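Local structure of DNA methyltransferase (Nicotiana tabacum, 4ONQ) at residues A[101-106]-A[111-116]; A[132-137]-A[162-167]; A[176-181]-A[198-203]. The protein probably transfers methyl groups from S-adenosyl-L-methionine to C5 of cytosines in DNA, this chain being the catalytic domain of a longer protein. The protein carries 5 engineered substitutions. All blocks are in the same frame, centred on the assembly; numbering follows the deposited sequence.

Contact 1 of 3, residues A[101-106]-A[111-116]; sequences TIHEAL and KWWPSW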
loop_
_atom_site.group_PDB
_atom_site.type_symbol
_atom_site.label_atom_id
_atom_site.label_comp_id
_atom_site.label_asym_id
_atom_site.label_seq_id
_atom_site.Cartn_x
_atom_site.Cartn_y
_atom_site.Cartn_z
ATOM N N THR A 101 15.344 7.858 3.054
ATOM C CA THR A 101 16.524 7.092 2.691
ATOM C C THR A 101 16.674 5.892 3.602
ATOM O O THR A 101 16.208 5.911 4.744
ATOM C CB THR A 101 17.815 7.925 2.752
ATOM O OG1 THR A 101 17.957 8.492 4.059
ATOM C CG2 THR A 101 17.789 9.031 1.716
ATOM N N ILE A 102 17.318 4.850 3.082
ATOM C CA ILE A 102 17.622 3.653 3.856
ATOM C C ILE A 102 18.310 4.014 5.164
ATOM O O ILE A 102 17.931 3.538 6.232
ATOM C CB ILE A 102 18.543 2.707 3.062
ATOM C CG1 ILE A 102 17.790 2.123 1.866
ATOM C CG2 ILE A 102 19.064 1.594 3.956
ATOM C CD1 ILE A 102 18.687 1.570 0.788
ATOM N N HIS A 103 19.279 4.882 5.084
ATOM C CA HIS A 103 19.983 5.313 6.238
ATOM C C HIS A 103 19.168 6.028 7.242
ATOM O O HIS A 103 19.450 5.906 8.409
ATOM C CB HIS A 103 21.154 6.166 5.855
ATOM C CG HIS A 103 22.269 5.408 5.243
ATOM N ND1 HIS A 103 23.195 5.984 4.500
ATOM C CD2 HIS A 103 22.583 4.075 5.291
ATOM C CE1 HIS A 103 24.054 5.076 4.085
ATOM N NE2 HIS A 103 23.679 3.907 4.574
ATOM N N GLU A 104 18.227 6.860 6.828
ATOM C CA GLU A 104 17.322 7.445 7.792
ATOM C C GLU A 104 16.387 6.442 8.434
ATOM O O GLU A 104 16.190 6.468 9.616
ATOM C CB GLU A 104 16.540 8.662 7.254
ATOM C CG GLU A 104 17.123 9.369 6.038
ATOM C CD GLU A 104 16.482 10.712 5.745
ATOM O OE1 GLU A 104 17.038 11.732 6.142
ATOM O OE2 GLU A 104 15.435 10.766 5.100
ATOM N N ALA A 105 15.810 5.567 7.629
ATOM C CA ALA A 105 14.874 4.573 8.115
ATOM C C ALA A 105 15.465 3.516 9.015
ATOM O O ALA A 105 14.876 3.123 9.963
ATOM C CB ALA A 105 14.075 3.975 6.986
ATOM N N LEU A 106 16.649 3.080 8.682
ATOM C CA LEU A 106 17.304 2.029 9.377
ATOM C C LEU A 106 18.655 2.490 9.819
ATOM O O LEU A 106 19.628 2.237 9.185
ATOM C CB LEU A 106 17.495 0.877 8.441
ATOM C CG LEU A 106 16.428 -0.116 8.071
ATOM C CD1 LEU A 106 15.171 -0.065 8.864
ATOM C CD2 LEU A 106 16.100 0.012 6.626
ATOM N N LYS A 111 26.032 2.387 9.637
ATOM C CA LYS A 111 27.395 2.212 10.039
ATOM C C LYS A 111 28.158 1.136 9.298
ATOM O O LYS A 111 29.357 1.190 9.185
ATOM C CB LYS A 111 27.433 1.921 11.512
ATOM C CG LYS A 111 28.799 1.705 12.034
ATOM C CD LYS A 111 28.787 1.586 13.512
ATOM C CE LYS A 111 30.158 1.257 14.052
ATOM N NZ LYS A 111 31.177 2.327 13.994
ATOM N N TRP A 112 27.447 0.171 8.770
ATOM C CA TRP A 112 28.087 -0.919 8.037
ATOM C C TRP A 112 27.818 -0.867 6.537
ATOM O O TRP A 112 28.155 -1.798 5.809
ATOM C CB TRP A 112 27.681 -2.270 8.632
ATOM C CG TRP A 112 27.936 -2.305 10.097
ATOM C CD1 TRP A 112 27.006 -2.365 11.096
ATOM C CD2 TRP A 112 29.213 -2.231 10.741
ATOM N NE1 TRP A 112 27.628 -2.344 12.322
ATOM C CE2 TRP A 112 28.983 -2.263 12.131
ATOM C CE3 TRP A 112 30.531 -2.144 10.276
ATOM C CZ2 TRP A 112 30.023 -2.217 13.060
ATOM C CZ3 TRP A 112 31.561 -2.091 11.199
ATOM C CH2 TRP A 112 31.300 -2.126 12.575
ATOM N N TRP A 113 27.218 0.227 6.077
ATOM C CA TRP A 113 26.953 0.395 4.653
ATOM C C TRP A 113 28.246 0.739 3.915
ATOM O O TRP A 113 28.862 1.770 4.180
ATOM C CB TRP A 113 25.893 1.476 4.410
ATOM C CG TRP A 113 25.082 1.237 3.166
ATOM C CD1 TRP A 113 25.410 1.591 1.888
ATOM C CD2 TRP A 113 23.808 0.580 3.087
ATOM N NE1 TRP A 113 24.421 1.191 1.017
ATOM C CE2 TRP A 113 23.428 0.568 1.726
ATOM C CE3 TRP A 113 22.957 -0.008 4.032
ATOM C CZ2 TRP A 113 22.235 -0.005 1.287
ATOM C CZ3 TRP A 113 21.767 -0.578 3.594
ATOM C CH2 TRP A 113 21.419 -0.570 2.232
ATOM N N PRO A 114 28.673 -0.137 2.996
ATOM C CA PRO A 114 29.902 0.109 2.238
ATOM C C PRO A 114 29.741 1.316 1.322
ATOM O O PRO A 114 28.659 1.532 0.774
ATOM C CB PRO A 114 30.058 -1.164 1.396
ATOM C CG PRO A 114 29.157 -2.179 2.025
ATOM C CD PRO A 114 28.032 -1.407 2.618
ATOM N N SER A 115 30.809 2.088 1.156
ATOM C CA SER A 115 30.780 3.252 0.275
ATOM C C SER A 115 30.438 2.874 -1.170
ATOM O O SER A 115 29.913 3.692 -1.927
ATOM C CB SER A 115 32.121 3.988 0.320
ATOM O OG SER A 115 33.181 3.122 -0.048
ATOM N N TRP A 116 30.726 1.632 -1.546
ATOM C CA TRP A 116 30.493 1.184 -2.914
ATOM C C TRP A 116 29.069 0.681 -3.159
ATOM O O TRP A 116 28.732 0.280 -4.275
ATOM C CB TRP A 116 31.519 0.123 -3.322
ATOM C CG TRP A 116 31.614 -1.042 -2.379
ATOM C CD1 TRP A 116 32.454 -1.163 -1.313
ATOM C CD2 TRP A 116 30.849 -2.253 -2.427
ATOM N NE1 TRP A 116 32.257 -2.374 -0.691
ATOM C CE2 TRP A 116 31.275 -3.059 -1.354
ATOM C CE3 TRP A 116 29.840 -2.728 -3.269
ATOM C CZ2 TRP A 116 30.731 -4.317 -1.102
ATOM C CZ3 TRP A 116 29.300 -3.980 -3.018
ATOM C CH2 TRP A 116 29.747 -4.760 -1.942
#
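His103 and Trp113 form a T-shaped (edge-to-face) stack, a worked example of how one large aromatic can hold a loop against a short helix. Here the single-turn helix 102-105 meets the loop that follows helix 107-110. The imidazole supplies the edge: its plane stands at 89° to the indole, and the His103 ring centroid lies 4.8 Å from that of the five-membered ring of Trp113. His103 NE2 leads, 3.2 Å above the Trp113 ring plane and displaced toward the rim.

The apolar part belongs to Ile102, whose side chain crosses the indole at about a right angle. Ile102 CG2 sits 3.5 Å from Trp113 CZ3, while Ile102 CD1 reaches Trp113 CH2 at 3.8 Å. In Trp113, CG lies roughly anti to the backbone N (chi1 -150°), and chi2 of -84° turns the six-membered ring toward Ile102.

A hydrogen bond between Trp113 NE1 and Asp117 O limits the indole's rotation, and Trp168 adds a second edge-to-face partner. With an alanine here, Ile102 would probably face a gap and the His103 ring would be likely to turn more freely. Trp113 CB lies at the imidazole edge, close to its plane, 3.3 Å from His103 NE2.

Contact 2 of 3, residues A[132-137]-A[162-167]; sequences AQLTNR and RKWNLV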
loop_
_atom_site.group_PDB
_atom_site.type_symbol
_atom_site.label_atom_id
_atom_site.label_comp_id
_atom_site.label_asym_id
_atom_site.label_seq_id
_atom_site.Cartn_x
_atom_site.Cartn_y
_atom_site.Cartn_z
ATOM N N ALA A 132 19.325 -17.808 3.993
ATOM C CA ALA A 132 20.611 -17.764 4.676
ATOM C C ALA A 132 21.729 -18.154 3.715
ATOM O O ALA A 132 22.858 -17.674 3.824
ATOM C CB ALA A 132 20.593 -18.699 5.881
ATOM N N GLN A 133 21.402 -19.032 2.775
ATOM C CA GLN A 133 22.357 -19.502 1.784
ATOM C C GLN A 133 22.912 -18.338 0.970
ATOM O O GLN A 133 24.123 -18.199 0.797
ATOM C CB GLN A 133 21.685 -20.531 0.876
ATOM C CG GLN A 133 22.640 -21.408 0.107
ATOM C CD GLN A 133 23.130 -20.749 -1.159
ATOM O OE1 GLN A 133 24.294 -20.887 -1.531
ATOM N NE2 GLN A 133 22.239 -20.025 -1.833
ATOM N N LEU A 134 22.015 -17.489 0.489
ATOM C CA LEU A 134 22.401 -16.326 -0.297
ATOM C C LEU A 134 23.260 -15.327 0.487
ATOM O O LEU A 134 24.286 -14.869 -0.013
ATOM C CB LEU A 134 21.149 -15.639 -0.842
ATOM C CG LEU A 134 21.345 -14.308 -1.563
ATOM C CD1 LEU A 134 22.212 -14.475 -2.807
ATOM C CD2 LEU A 134 19.987 -13.733 -1.918
ATOM N N THR A 135 22.848 -14.990 1.709
ATOM C CA THR A 135 23.607 -14.026 2.502
ATOM C C THR A 135 24.960 -14.617 2.896
ATOM O O THR A 135 25.923 -13.892 3.142
ATOM C CB THR A 135 22.834 -13.534 3.760
ATOM O OG1 THR A 135 22.519 -14.640 4.622
ATOM C CG2 THR A 135 21.559 -12.815 3.363
ATOM N N ASN A 136 25.022 -15.943 2.952
ATOM C CA ASN A 136 26.289 -16.635 3.124
ATOM C C ASN A 136 27.178 -16.446 1.897
ATOM O O ASN A 136 28.356 -16.099 2.017
ATOM C CB ASN A 136 26.057 -18.117 3.381
ATOM C CG ASN A 136 27.296 -18.818 3.896
ATOM O OD1 ASN A 136 28.085 -18.241 4.642
ATOM N ND2 ASN A 136 27.472 -20.070 3.499
ATOM N N ARG A 137 26.607 -16.665 0.714
ATOM C CA ARG A 137 27.347 -16.445 -0.523
ATOM C C ARG A 137 27.902 -15.023 -0.572
ATOM O O ARG A 137 29.044 -14.811 -0.980
ATOM C CB ARG A 137 26.479 -16.716 -1.761
ATOM C CG ARG A 137 25.955 -18.149 -1.887
ATOM C CD ARG A 137 27.007 -19.195 -1.526
ATOM N NE ARG A 137 28.255 -19.019 -2.260
ATOM C CZ ARG A 137 29.345 -19.755 -2.067
ATOM N NH1 ARG A 137 29.343 -20.731 -1.168
ATOM N NH2 ARG A 137 30.439 -19.517 -2.780
ATOM N N ARG A 162 19.704 -5.770 -4.528
ATOM C CA ARG A 162 18.571 -5.136 -5.123
ATOM C C ARG A 162 17.438 -6.068 -5.347
ATOM O O ARG A 162 16.308 -5.719 -5.134
ATOM C CB ARG A 162 18.948 -4.531 -6.444
ATOM C CG ARG A 162 19.748 -3.285 -6.321
ATOM C CD ARG A 162 20.338 -2.847 -7.629
ATOM N NE ARG A 162 20.654 -1.466 -7.470
ATOM C CZ ARG A 162 21.863 -0.975 -7.529
ATOM N NH1 ARG A 162 22.865 -1.757 -7.805
ATOM N NH2 ARG A 162 22.051 0.299 -7.322
ATOM N N LYS A 163 17.754 -7.249 -5.819
ATOM C CA LYS A 163 16.768 -8.243 -6.100
ATOM C C LYS A 163 16.045 -8.690 -4.867
ATOM O O LYS A 163 14.895 -8.961 -4.888
ATOM C CB LYS A 163 17.395 -9.414 -6.806
ATOM C CG LYS A 163 16.502 -10.613 -6.900
ATOM C CD LYS A 163 17.068 -11.667 -7.808
ATOM C CE LYS A 163 16.032 -12.719 -8.055
ATOM N NZ LYS A 163 16.630 -14.036 -8.220
ATOM N N TRP A 164 16.751 -8.787 -3.785
ATOM C CA TRP A 164 16.155 -9.337 -2.574
ATOM C C TRP A 164 15.975 -8.315 -1.457
ATOM O O TRP A 164 15.556 -8.674 -0.359
ATOM C CB TRP A 164 16.996 -10.510 -2.065
ATOM C CG TRP A 164 16.949 -11.691 -2.969
ATOM C CD1 TRP A 164 17.830 -12.000 -3.964
ATOM C CD2 TRP A 164 15.959 -12.724 -2.971
ATOM N NE1 TRP A 164 17.454 -13.170 -4.579
ATOM C CE2 TRP A 164 16.309 -13.634 -3.989
ATOM C CE3 TRP A 164 14.820 -12.978 -2.199
ATOM C CZ2 TRP A 164 15.554 -14.769 -4.267
ATOM C CZ3 TRP A 164 14.074 -14.111 -2.472
ATOM C CH2 TRP A 164 14.443 -14.990 -3.499
ATOM N N ASN A 165 16.287 -7.053 -1.739
ATOM C CA ASN A 165 16.203 -5.999 -0.734
ATOM C C ASN A 165 17.006 -6.343 0.522
ATOM O O ASN A 165 16.491 -6.307 1.641
ATOM C CB ASN A 165 14.745 -5.681 -0.390
ATOM C CG ASN A 165 14.140 -4.644 -1.324
ATOM O OD1 ASN A 165 14.855 -3.838 -1.915
ATOM N ND2 ASN A 165 12.816 -4.654 -1.450
ATOM N N LEU A 166 18.273 -6.691 0.321
ATOM C CA LEU A 166 19.165 -6.989 1.430
ATOM C C LEU A 166 19.805 -5.709 1.937
ATOM O O LEU A 166 20.145 -4.830 1.156
ATOM C CB LEU A 166 20.232 -7.985 0.993
ATOM C CG LEU A 166 19.648 -9.285 0.449
ATOM C CD1 LEU A 166 20.752 -10.166 -0.079
ATOM C CD2 LEU A 166 18.850 -10.015 1.518
ATOM N N VAL A 167 19.952 -5.603 3.251
ATOM C CA VAL A 167 20.530 -4.419 3.862
ATOM C C VAL A 167 21.735 -4.831 4.698
ATOM O O VAL A 167 21.784 -5.943 5.209
ATOM C CB VAL A 167 19.494 -3.691 4.742
ATOM C CG1 VAL A 167 18.340 -3.165 3.881
ATOM C CG2 VAL A 167 18.966 -4.625 5.830
#
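Leu134 reaches from the first turn of helix 132-143 to Trp164 and Leu166, packing that helix against the helix-to-strand junction that leads into the β-hairpin of strands 166-170 and 173-176. A single methyl does most of the work, touching two side chains of the same junction. The CA-CB bond already points toward the opposite segment. CG is then placed anti to the backbone N (chi1 173°), and both atoms serve as the arm that carries the branch point outward. From CG, the CD2 branch makes the crossing. Leu134 CD2 settles over one face of the indole in a CH-pi contact, 3.7 Å from the centroid of the Trp164 five-membered ring and 23° off its normal. The nearest ring atom is Trp164 CD1, 3.4 Å from Leu134 CD2. Leu134 CD2 also lies 4.1 Å from Leu166 CD1, and so touches both Trp164, the last residue of helix 151-164, and Leu166 just beyond it.

Between these two partners Asn165 leaves the helix with positive phi, turning the chain; its OD1 accepts from Asn123 N. The next residue after Leu134, Thr135, adds a looser contact through CG2 with Leu166 CD2, while its hydroxyl turns back to its own helix. Thr135 OG1 donates to Ala132 O at 3.2 Å from above the carbonyl plane, on the same face as Asn136 N.

Contact 3 of 3, residues A[176-181]-A[198-203]; sequences PLEPDE and ISRTDR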
loop_
_atom_site.group_PDB
_atom_site.type_symbol
_atom_site.label_atom_id
_atom_site.label_comp_id
_atom_site.label_asym_id
_atom_site.label_seq_id
_atom_site.Cartn_x
_atom_site.Cartn_y
_atom_site.Cartn_z
ATOM N N PRO A 176 18.092 -9.948 5.038
ATOM C CA PRO A 176 16.791 -9.456 4.581
ATOM C C PRO A 176 16.167 -8.566 5.658
ATOM O O PRO A 176 16.564 -8.653 6.825
ATOM C CB PRO A 176 15.974 -10.738 4.403
ATOM C CG PRO A 176 16.620 -11.732 5.344
ATOM C CD PRO A 176 18.079 -11.381 5.380
ATOM N N LEU A 177 15.229 -7.708 5.269
ATOM C CA LEU A 177 14.489 -6.911 6.237
ATOM C C LEU A 177 13.727 -7.810 7.205
ATOM O O LEU A 177 13.139 -8.810 6.796
ATOM C CB LEU A 177 13.488 -6.013 5.515
ATOM C CG LEU A 177 14.088 -4.989 4.554
ATOM C CD1 LEU A 177 13.023 -4.525 3.572
ATOM C CD2 LEU A 177 14.680 -3.814 5.333
ATOM N N GLU A 178 13.737 -7.458 8.487
ATOM C CA GLU A 178 12.885 -8.137 9.455
ATOM C C GLU A 178 11.495 -7.497 9.388
ATOM O O GLU A 178 11.367 -6.337 8.992
ATOM C CB GLU A 178 13.485 -8.042 10.867
ATOM C CG GLU A 178 14.758 -8.880 11.078
ATOM C CD GLU A 178 14.511 -10.390 11.015
ATOM O OE1 GLU A 178 13.510 -10.870 11.599
ATOM O OE2 GLU A 178 15.323 -11.099 10.376
ATOM N N PRO A 179 10.448 -8.254 9.757
ATOM C CA PRO A 179 9.062 -7.779 9.657
ATOM C C PRO A 179 8.761 -6.411 10.290
ATOM O O PRO A 179 7.958 -5.693 9.708
ATOM C CB PRO A 179 8.268 -8.889 10.352
ATOM C CG PRO A 179 9.078 -10.114 10.125
ATOM C CD PRO A 179 10.512 -9.669 10.166
ATOM N N ASP A 180 9.364 -6.048 11.422
ATOM C CA ASP A 180 9.110 -4.719 11.997
ATOM C C ASP A 180 9.592 -3.588 11.069
ATOM O O ASP A 180 8.937 -2.547 10.941
ATOM C CB ASP A 180 9.701 -4.570 13.404
ATOM C CG ASP A 180 11.214 -4.612 13.414
ATOM O OD1 ASP A 180 11.782 -5.571 12.855
ATOM O OD2 ASP A 180 11.837 -3.680 13.974
ATOM N N GLU A 181 10.720 -3.819 10.399
ATOM C CA GLU A 181 11.257 -2.858 9.439
ATOM C C GLU A 181 10.314 -2.690 8.251
ATOM O O GLU A 181 10.050 -1.566 7.812
ATOM C CB GLU A 181 12.660 -3.268 8.985
ATOM C CG GLU A 181 13.626 -3.401 10.149
ATOM C CD GLU A 181 14.966 -4.039 9.786
ATOM O OE1 GLU A 181 15.039 -4.861 8.840
ATOM O OE2 GLU A 181 15.957 -3.714 10.473
ATOM N N ILE A 198 -0.184 -15.848 13.467
ATOM C CA ILE A 198 0.373 -15.685 12.129
ATOM C C ILE A 198 1.857 -16.064 12.110
ATOM O O ILE A 198 2.604 -15.726 13.026
ATOM C CB ILE A 198 0.162 -14.247 11.599
ATOM C CG1 ILE A 198 0.590 -14.148 10.132
ATOM C CG2 ILE A 198 0.890 -13.236 12.473
ATOM C CD1 ILE A 198 0.490 -12.757 9.548
ATOM N N SER A 199 2.280 -16.796 11.088
ATOM C CA SER A 199 3.683 -17.161 10.979
ATOM C C SER A 199 4.500 -16.037 10.367
ATOM O O SER A 199 3.963 -15.083 9.786
ATOM C CB SER A 199 3.861 -18.419 10.138
ATOM O OG SER A 199 3.605 -18.133 8.779
ATOM N N ARG A 200 5.809 -16.177 10.497
ATOM C CA ARG A 200 6.766 -15.216 9.969
ATOM C C ARG A 200 6.619 -15.053 8.450
ATOM O O ARG A 200 6.491 -13.929 7.934
ATOM C CB ARG A 200 8.181 -15.666 10.354
ATOM C CG ARG A 200 9.311 -14.964 9.621
ATOM C CD ARG A 200 10.641 -15.486 10.147
ATOM N NE ARG A 200 11.778 -15.142 9.294
ATOM C CZ ARG A 200 12.495 -14.030 9.409
ATOM N NH1 ARG A 200 12.195 -13.152 10.353
ATOM N NH2 ARG A 200 13.509 -13.803 8.583
ATOM N N THR A 201 6.612 -16.178 7.734
ATOM C CA THR A 201 6.512 -16.132 6.270
ATOM C C THR A 201 5.191 -15.511 5.829
ATOM O O THR A 201 5.131 -14.799 4.825
ATOM C CB THR A 201 6.724 -17.527 5.590
ATOM O OG1 THR A 201 5.466 -18.202 5.456
ATOM C CG2 THR A 201 7.689 -18.376 6.397
ATOM N N ASP A 202 4.142 -15.756 6.608
ATOM C CA ASP A 202 2.847 -15.133 6.353
ATOM C C ASP A 202 2.845 -13.647 6.707
ATOM O O ASP A 202 2.109 -12.867 6.107
ATOM C CB ASP A 202 1.728 -15.854 7.109
ATOM C CG ASP A 202 1.070 -16.937 6.284
ATOM O OD1 ASP A 202 1.192 -16.895 5.044
ATOM O OD2 ASP A 202 0.421 -17.827 6.876
ATOM N N ARG A 203 3.644 -13.260 7.697
ATOM C CA ARG A 203 3.826 -11.844 7.995
ATOM C C ARG A 203 4.351 -11.176 6.731
ATOM O O ARG A 203 3.819 -10.160 6.276
ATOM C CB ARG A 203 4.837 -11.644 9.125
ATOM C CG ARG A 203 4.338 -11.912 10.529
ATOM C CD ARG A 203 4.540 -10.653 11.357
ATOM N NE ARG A 203 5.614 -10.719 12.337
ATOM C CZ ARG A 203 6.125 -9.649 12.938
ATOM N NH1 ARG A 203 7.107 -9.786 13.826
ATOM N NH2 ARG A 203 5.662 -8.438 12.638
#
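Arg200 and Glu178 meet with their flat groups nearly aligned, the carboxylate and guanidinium planes only 23° apart, whereas Arg203 turns a face of its guanidinium to Pro179. The two arginines illustrate two ways of using one group: Arg200 pairs edge-on with a charge, while Arg203 packs by its face. Arg200 sets CG anti to its backbone nitrogen and runs extended from CG to NE, delivering NH1 to the salt bridge. The hydrogen bond from Arg200 NH1 to Glu178 OE1 is 2.9 Å, with an N-H...O angle of 150°, on the syn side but tilted 30° out of the carboxylate plane; Glu178 bends at chi2 to receive it.

Arg203 is bent at chi2 and chi3, which folds the guanidinium over Pro179. Pro179 CB lies 3.4 Å above the centre of that plane, the two side chains crossing at about a right angle. Arg203 NH2 is still salt-bridged to Glu183 and hydrogen-bonded to Thr193.

Both segments are helix beginnings, with Glu178 and Ser199 at the N-cap positions of helices 179-186 and 200-208. The Arg200 bridge involves two exposed residues, so solvent would probably weaken it, while the van der Waals packing of Pro179 CB on the guanidinium face should itself be less sensitive to ionic surroundings.

From the N terminus the three contacts come in series, each closing before the next opens, so none nests within or crosses another. Contact 1 closes the shortest loop, around helix 107-110. Contact 2 closes a longer one that holds the rest of helix 132-143 and most of helix 151-164. Contact 3 closes residues 182-197, the rest of helix 179-186 and the loop after it. At the hairpin, Trp113 packs on Val167 and Leu166 lies against Pro176; separately, Leu106 touches Leu177 and Glu181, leading into and along helix 179-186. Contacts 1 and 2 hold together the projecting region, probably the target recognition domain of C5-methyltransferases; contact 3 lies where it approaches the Rossmann-like core, Ile198 touching helix 264-276.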